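PDB 1A7S: heparin binding protein from Homo sapiens, which binds heparin, kills many Gram-negative bacteria, perhaps through affinity for their lipopolysaccharide, and attracts monocytes and fibroblasts. Local coordinates for residues T106-E118 and G176-V188. Sequence-based numbering, arbitrary orientation.
Sequences TILPLPLQNATVE and GTPLVCEGLAHGV. With NAG (2-acetamido-2-deoxy-beta-D-glucopyranose), chain C; EOH (ethanol), chain G.
The imidazole of His186 is sandwiched between two residues of the 106-118 segment. Pro111 CG lies over one face, with Pro111 CB 3.7 Å from His186 CE1, the proline ring and the imidazole running antiparallel past one another. Val117 covers the opposite face, its CB 4.3 Å above the ring plane and displaced from the ring centre. At the edges are the methyl of Ala115 and, in the ring plane, the carbonyl oxygen of Cys181 from the neighbouring strand. Val117 CG2 also touches Cys181 CB, whose sulfur is disulfide-bonded to Cys123.

A single direct hydrogen bond joins the backbones: Ala185 N donates to Pro109 O at 2.9 Å, nearly straight (166° at the hydrogen). In the two-barrel chymotrypsin fold, 106-118 belongs to the connection leaving the first barrel for the second, and here it passes across the hairpin of strands 178-181 and 184-192 in the second barrel. A type I' turn from Cys181 to Leu184 closes that hairpin, and His186 and Gly187 form a classic bulge opposite Leu179.

Leu108 packs farther back along the segment. With CG anti to its backbone nitrogen (chi1 -180°), it directs CD2 onto Ala185 CB, a tight 3.4 Å, and onto Pro178 CB at 3.7 Å; the same CD2 meets Val180 CG2 tip to tip. Its remaining neighbours include Ala29 of strand 23-32, so this leucine links both barrels. Leu184 lies crosswise to Pro109, its CD2 3.8 Å from Pro109 CB, while CD1 rests against Pro111 CA. The Pro111 ring also presses CD to 3.1 Å from Ala185 O, a buried carbonyl oxygen with no hydrogen-bond partner in the model. Farther along, Asn114 ND2 carries an N-linked sugar.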
loop_
_atom_site.group_PDB
_atom_site.type_symbol
_atom_site.label_atom_id
_atom_site.label_comp_id
_atom_site.label_asym_id
_atom_site.label_seq_id
_atom_site.Cartn_x
_atom_site.Cartn_y
_atom_site.Cartn_z
ATOM N N THR A 106 7.375 2.248 -11.644
ATOM C CA THR A 106 7.587 3.662 -11.410
ATOM C C THR A 106 7.475 3.946 -9.901
ATOM O O THR A 106 7.013 3.118 -9.123
ATOM C CB THR A 106 6.423 4.498 -12.095
ATOM O OG1 THR A 106 5.204 4.137 -11.437
ATOM C CG2 THR A 106 6.378 4.303 -13.551
ATOM N N ILE A 107 7.940 5.127 -9.535
ATOM C CA ILE A 107 7.926 5.587 -8.156
ATOM C C ILE A 107 6.667 6.434 -7.948
ATOM O O ILE A 107 6.335 7.340 -8.705
ATOM C CB ILE A 107 9.192 6.403 -7.849
ATOM C CG1 ILE A 107 10.429 5.494 -7.884
ATOM C CG2 ILE A 107 9.078 7.218 -6.582
ATOM C CD1 ILE A 107 11.756 6.285 -7.925
ATOM N N LEU A 108 6.007 6.193 -6.816
ATOM C CA LEU A 108 4.830 6.951 -6.403
ATOM C C LEU A 108 5.288 8.101 -5.473
ATOM O O LEU A 108 5.895 7.830 -4.452
ATOM C CB LEU A 108 3.908 6.029 -5.584
ATOM C CG LEU A 108 2.611 6.646 -5.070
ATOM C CD1 LEU A 108 1.752 7.157 -6.191
ATOM C CD2 LEU A 108 1.842 5.621 -4.250
ATOM N N PRO A 109 4.986 9.339 -5.829
ATOM C CA PRO A 109 5.414 10.475 -5.000
ATOM C C PRO A 109 4.598 10.623 -3.729
ATOM O O PRO A 109 3.458 10.163 -3.630
ATOM C CB PRO A 109 5.165 11.709 -5.922
ATOM C CG PRO A 109 4.277 11.260 -6.983
ATOM C CD PRO A 109 4.398 9.773 -7.107
ATOM N N LEU A 110 5.218 11.279 -2.761
ATOM C CA LEU A 110 4.678 11.436 -1.426
ATOM C C LEU A 110 4.217 12.860 -1.171
ATOM O O LEU A 110 4.779 13.804 -1.699
ATOM C CB LEU A 110 5.777 11.114 -0.387
ATOM C CG LEU A 110 6.407 9.739 -0.458
ATOM C CD1 LEU A 110 7.629 9.662 0.451
ATOM C CD2 LEU A 110 5.385 8.670 0.010
ATOM N N PRO A 111 3.261 13.007 -0.241
ATOM C CA PRO A 111 2.923 14.318 0.253
ATOM C C PRO A 111 4.066 14.871 1.103
ATOM O O PRO A 111 4.826 14.140 1.730
ATOM C CB PRO A 111 1.686 14.050 1.104
ATOM C CG PRO A 111 1.816 12.635 1.586
ATOM C CD PRO A 111 2.562 11.920 0.509
ATOM N N LEU A 112 4.102 16.202 1.192
ATOM C CA LEU A 112 4.984 16.879 2.122
ATOM C C LEU A 112 4.477 16.720 3.559
ATOM O O LEU A 112 3.273 16.453 3.788
ATOM C CB LEU A 112 5.088 18.392 1.784
ATOM C CG LEU A 112 5.748 18.728 0.463
ATOM C CD1 LEU A 112 5.529 20.169 0.120
ATOM C CD2 LEU A 112 7.247 18.427 0.476
ATOM N N GLN A 113 5.375 16.821 4.513
ATOM C CA GLN A 113 5.053 16.702 5.905
ATOM C C GLN A 113 3.865 17.556 6.258
ATOM O O GLN A 113 3.818 18.780 5.937
ATOM C CB GLN A 113 6.259 17.047 6.769
ATOM C CG GLN A 113 6.071 16.982 8.265
ATOM C CD GLN A 113 5.930 15.542 8.777
ATOM O OE1 GLN A 113 6.636 14.658 8.413
ATOM N NE2 GLN A 113 4.977 15.389 9.745
ATOM N N ASN A 114 2.888 17.007 6.937
ATOM C CA ASN A 114 1.720 17.677 7.432
ATOM C C ASN A 114 0.732 18.123 6.364
ATOM O O ASN A 114 -0.257 18.769 6.646
ATOM C CB ASN A 114 2.007 18.831 8.394
ATOM C CG ASN A 114 2.676 18.434 9.657
ATOM O OD1 ASN A 114 2.690 17.245 10.050
ATOM N ND2 ASN A 114 3.301 19.388 10.345
ATOM N N ALA A 115 0.905 17.693 5.125
ATOM C CA ALA A 115 -0.078 17.992 4.077
ATOM C C ALA A 115 -1.417 17.293 4.491
ATOM O O ALA A 115 -1.399 16.293 5.174
ATOM C CB ALA A 115 0.332 17.447 2.724
ATOM N N THR A 116 -2.489 17.921 4.070
ATOM C CA THR A 116 -3.823 17.477 4.345
ATOM C C THR A 116 -4.573 17.122 3.081
ATOM O O THR A 116 -4.303 17.619 2.007
ATOM C CB THR A 116 -4.690 18.591 5.076
ATOM O OG1 THR A 116 -4.635 19.788 4.328
ATOM C CG2 THR A 116 -3.943 18.900 6.399
ATOM N N VAL A 117 -5.572 16.304 3.284
ATOM C CA VAL A 117 -6.524 15.904 2.266
ATOM C C VAL A 117 -7.915 16.032 2.883
ATOM O O VAL A 117 -8.247 15.379 3.874
ATOM C CB VAL A 117 -6.230 14.499 1.786
ATOM C CG1 VAL A 117 -6.144 13.476 2.903
ATOM C CG2 VAL A 117 -7.019 14.101 0.626
ATOM N N GLU A 118 -8.697 16.989 2.394
ATOM C CA GLU A 118 -9.984 17.270 2.978
ATOM C C GLU A 118 -11.050 16.246 2.672
ATOM O O GLU A 118 -11.043 15.563 1.659
ATOM C CB GLU A 118 -10.436 18.688 2.697
ATOM C CG GLU A 118 -11.287 18.941 1.517
ATOM C CD GLU A 118 -11.496 20.388 1.145
ATOM O OE1 GLU A 118 -11.179 21.286 1.936
ATOM O OE2 GLU A 118 -12.092 20.659 0.032
ATOM N N GLY A 176 -1.260 -2.606 3.271
ATOM C CA GLY A 176 -0.095 -2.007 2.742
ATOM C C GLY A 176 -0.193 -1.294 1.449
ATOM O O GLY A 176 0.683 -0.495 1.070
ATOM N N THR A 177 -1.247 -1.530 0.663
ATOM C CA THR A 177 -1.378 -0.859 -0.624
ATOM C C THR A 177 -1.673 0.611 -0.474
ATOM O O THR A 177 -2.297 1.034 0.516
ATOM C CB THR A 177 -2.446 -1.613 -1.495
ATOM O OG1 THR A 177 -2.067 -1.514 -2.851
ATOM C CG2 THR A 177 -3.834 -1.076 -1.272
ATOM N N PRO A 178 -1.231 1.472 -1.366
ATOM C CA PRO A 178 -1.371 2.903 -1.164
ATOM C C PRO A 178 -2.763 3.416 -1.537
ATOM O O PRO A 178 -3.427 2.964 -2.449
ATOM C CB PRO A 178 -0.314 3.475 -2.115
ATOM C CG PRO A 178 -0.240 2.477 -3.239
ATOM C CD PRO A 178 -0.382 1.137 -2.547
ATOM N N LEU A 179 -3.118 4.455 -0.832
ATOM C CA LEU A 179 -4.273 5.321 -1.178
ATOM C C LEU A 179 -3.671 6.506 -1.956
ATOM O O LEU A 179 -2.811 7.201 -1.401
ATOM C CB LEU A 179 -4.944 5.838 0.125
ATOM C CG LEU A 179 -6.089 6.842 -0.156
ATOM C CD1 LEU A 179 -7.273 6.116 -0.754
ATOM C CD2 LEU A 179 -6.479 7.544 1.147
ATOM N N VAL A 180 -4.118 6.707 -3.211
ATOM C CA VAL A 180 -3.607 7.749 -4.039
ATOM C C VAL A 180 -4.676 8.831 -4.224
ATOM O O VAL A 180 -5.747 8.540 -4.702
ATOM C CB VAL A 180 -3.160 7.234 -5.419
ATOM C CG1 VAL A 180 -2.665 8.356 -6.248
ATOM C CG2 VAL A 180 -2.052 6.171 -5.192
ATOM N N CYS A 181 -4.323 10.028 -3.828
ATOM C CA CYS A 181 -5.217 11.184 -3.983
ATOM C C CYS A 181 -4.370 12.294 -4.604
ATOM O O CYS A 181 -3.290 12.578 -4.116
ATOM C CB CYS A 181 -5.787 11.671 -2.632
ATOM S SG CYS A 181 -6.362 10.440 -1.490
ATOM N N GLU A 182 -4.870 12.927 -5.666
ATOM C CA GLU A 182 -4.212 14.049 -6.265
ATOM C C GLU A 182 -2.729 13.744 -6.615
ATOM O O GLU A 182 -1.838 14.522 -6.419
ATOM C CB GLU A 182 -4.268 15.302 -5.375
ATOM C CG GLU A 182 -5.637 15.671 -4.855
ATOM C CD GLU A 182 -5.793 16.782 -3.858
ATOM O OE1 GLU A 182 -5.054 16.973 -2.871
ATOM O OE2 GLU A 182 -6.831 17.442 -4.012
ATOM N N GLY A 183 -2.564 12.507 -7.083
ATOM C CA GLY A 183 -1.288 11.986 -7.566
ATOM C C GLY A 183 -0.308 11.581 -6.513
ATOM O O GLY A 183 0.810 11.168 -6.862
ATOM N N LEU A 184 -0.662 11.643 -5.228
ATOM C CA LEU A 184 0.251 11.381 -4.136
ATOM C C LEU A 184 -0.216 10.220 -3.250
ATOM O O LEU A 184 -1.422 9.992 -3.090
ATOM C CB LEU A 184 0.393 12.604 -3.241
ATOM C CG LEU A 184 0.866 13.899 -3.903
ATOM C CD1 LEU A 184 0.911 15.027 -2.901
ATOM C CD2 LEU A 184 2.236 13.705 -4.555
ATOM N N ALA A 185 0.760 9.572 -2.625
ATOM C CA ALA A 185 0.471 8.482 -1.636
ATOM C C ALA A 185 0.106 9.062 -0.299
ATOM O O ALA A 185 0.910 9.291 0.591
ATOM C CB ALA A 185 1.736 7.624 -1.501
ATOM N N HIS A 186 -1.202 9.359 -0.108
ATOM C CA HIS A 186 -1.671 9.951 1.157
ATOM C C HIS A 186 -1.986 8.902 2.182
ATOM O O HIS A 186 -2.105 9.259 3.356
ATOM C CB HIS A 186 -2.927 10.808 0.857
ATOM C CG HIS A 186 -2.614 12.203 0.479
ATOM N ND1 HIS A 186 -2.166 13.091 1.419
ATOM C CD2 HIS A 186 -2.579 12.814 -0.759
ATOM C CE1 HIS A 186 -1.953 14.262 0.768
ATOM N NE2 HIS A 186 -2.192 14.087 -0.528
ATOM N N GLY A 187 -2.109 7.628 1.826
ATOM C CA GLY A 187 -2.403 6.626 2.770
ATOM C C GLY A 187 -1.726 5.285 2.439
ATOM O O GLY A 187 -1.363 5.032 1.334
ATOM N N VAL A 188 -1.620 4.477 3.492
ATOM C CA VAL A 188 -1.177 3.095 3.415
ATOM C C VAL A 188 -2.296 2.232 4.039
ATOM O O VAL A 188 -2.659 2.469 5.182
ATOM C CB VAL A 188 0.136 2.864 4.176
ATOM C CG1 VAL A 188 0.467 1.379 4.245
ATOM C CG2 VAL A 188 1.281 3.614 3.480
HETATM C C1 NAG C . 3.910 19.137 11.577
HETATM C C2 NAG C . 5.031 20.194 11.845
HETATM C C3 NAG C . 5.670 19.823 13.212
HETATM C C4 NAG C . 4.554 19.841 14.263
HETATM C C5 NAG C . 3.480 18.768 13.857
HETATM C C6 NAG C . 2.366 18.613 14.808
HETATM C C7 NAG C . 6.421 20.859 9.915
HETATM C C8 NAG C . 7.552 20.513 9.069
HETATM N N2 NAG C . 6.087 19.947 10.863
HETATM O O3 NAG C . 6.638 20.836 13.525
HETATM O O4 NAG C . 5.141 19.434 15.511
HETATM O O5 NAG C . 2.931 19.245 12.579
HETATM O O6 NAG C . 1.647 19.811 14.963
HETATM O O7 NAG C . 5.940 21.900 9.874
HETATM C C1 EOH G . -3.163 2.723 -5.885
HETATM C C2 EOH G . -4.283 3.552 -6.382
HETATM O O EOH G . -3.443 1.722 -4.839
HETATM O O HOH W 1 -5.070 17.870 -0.627
#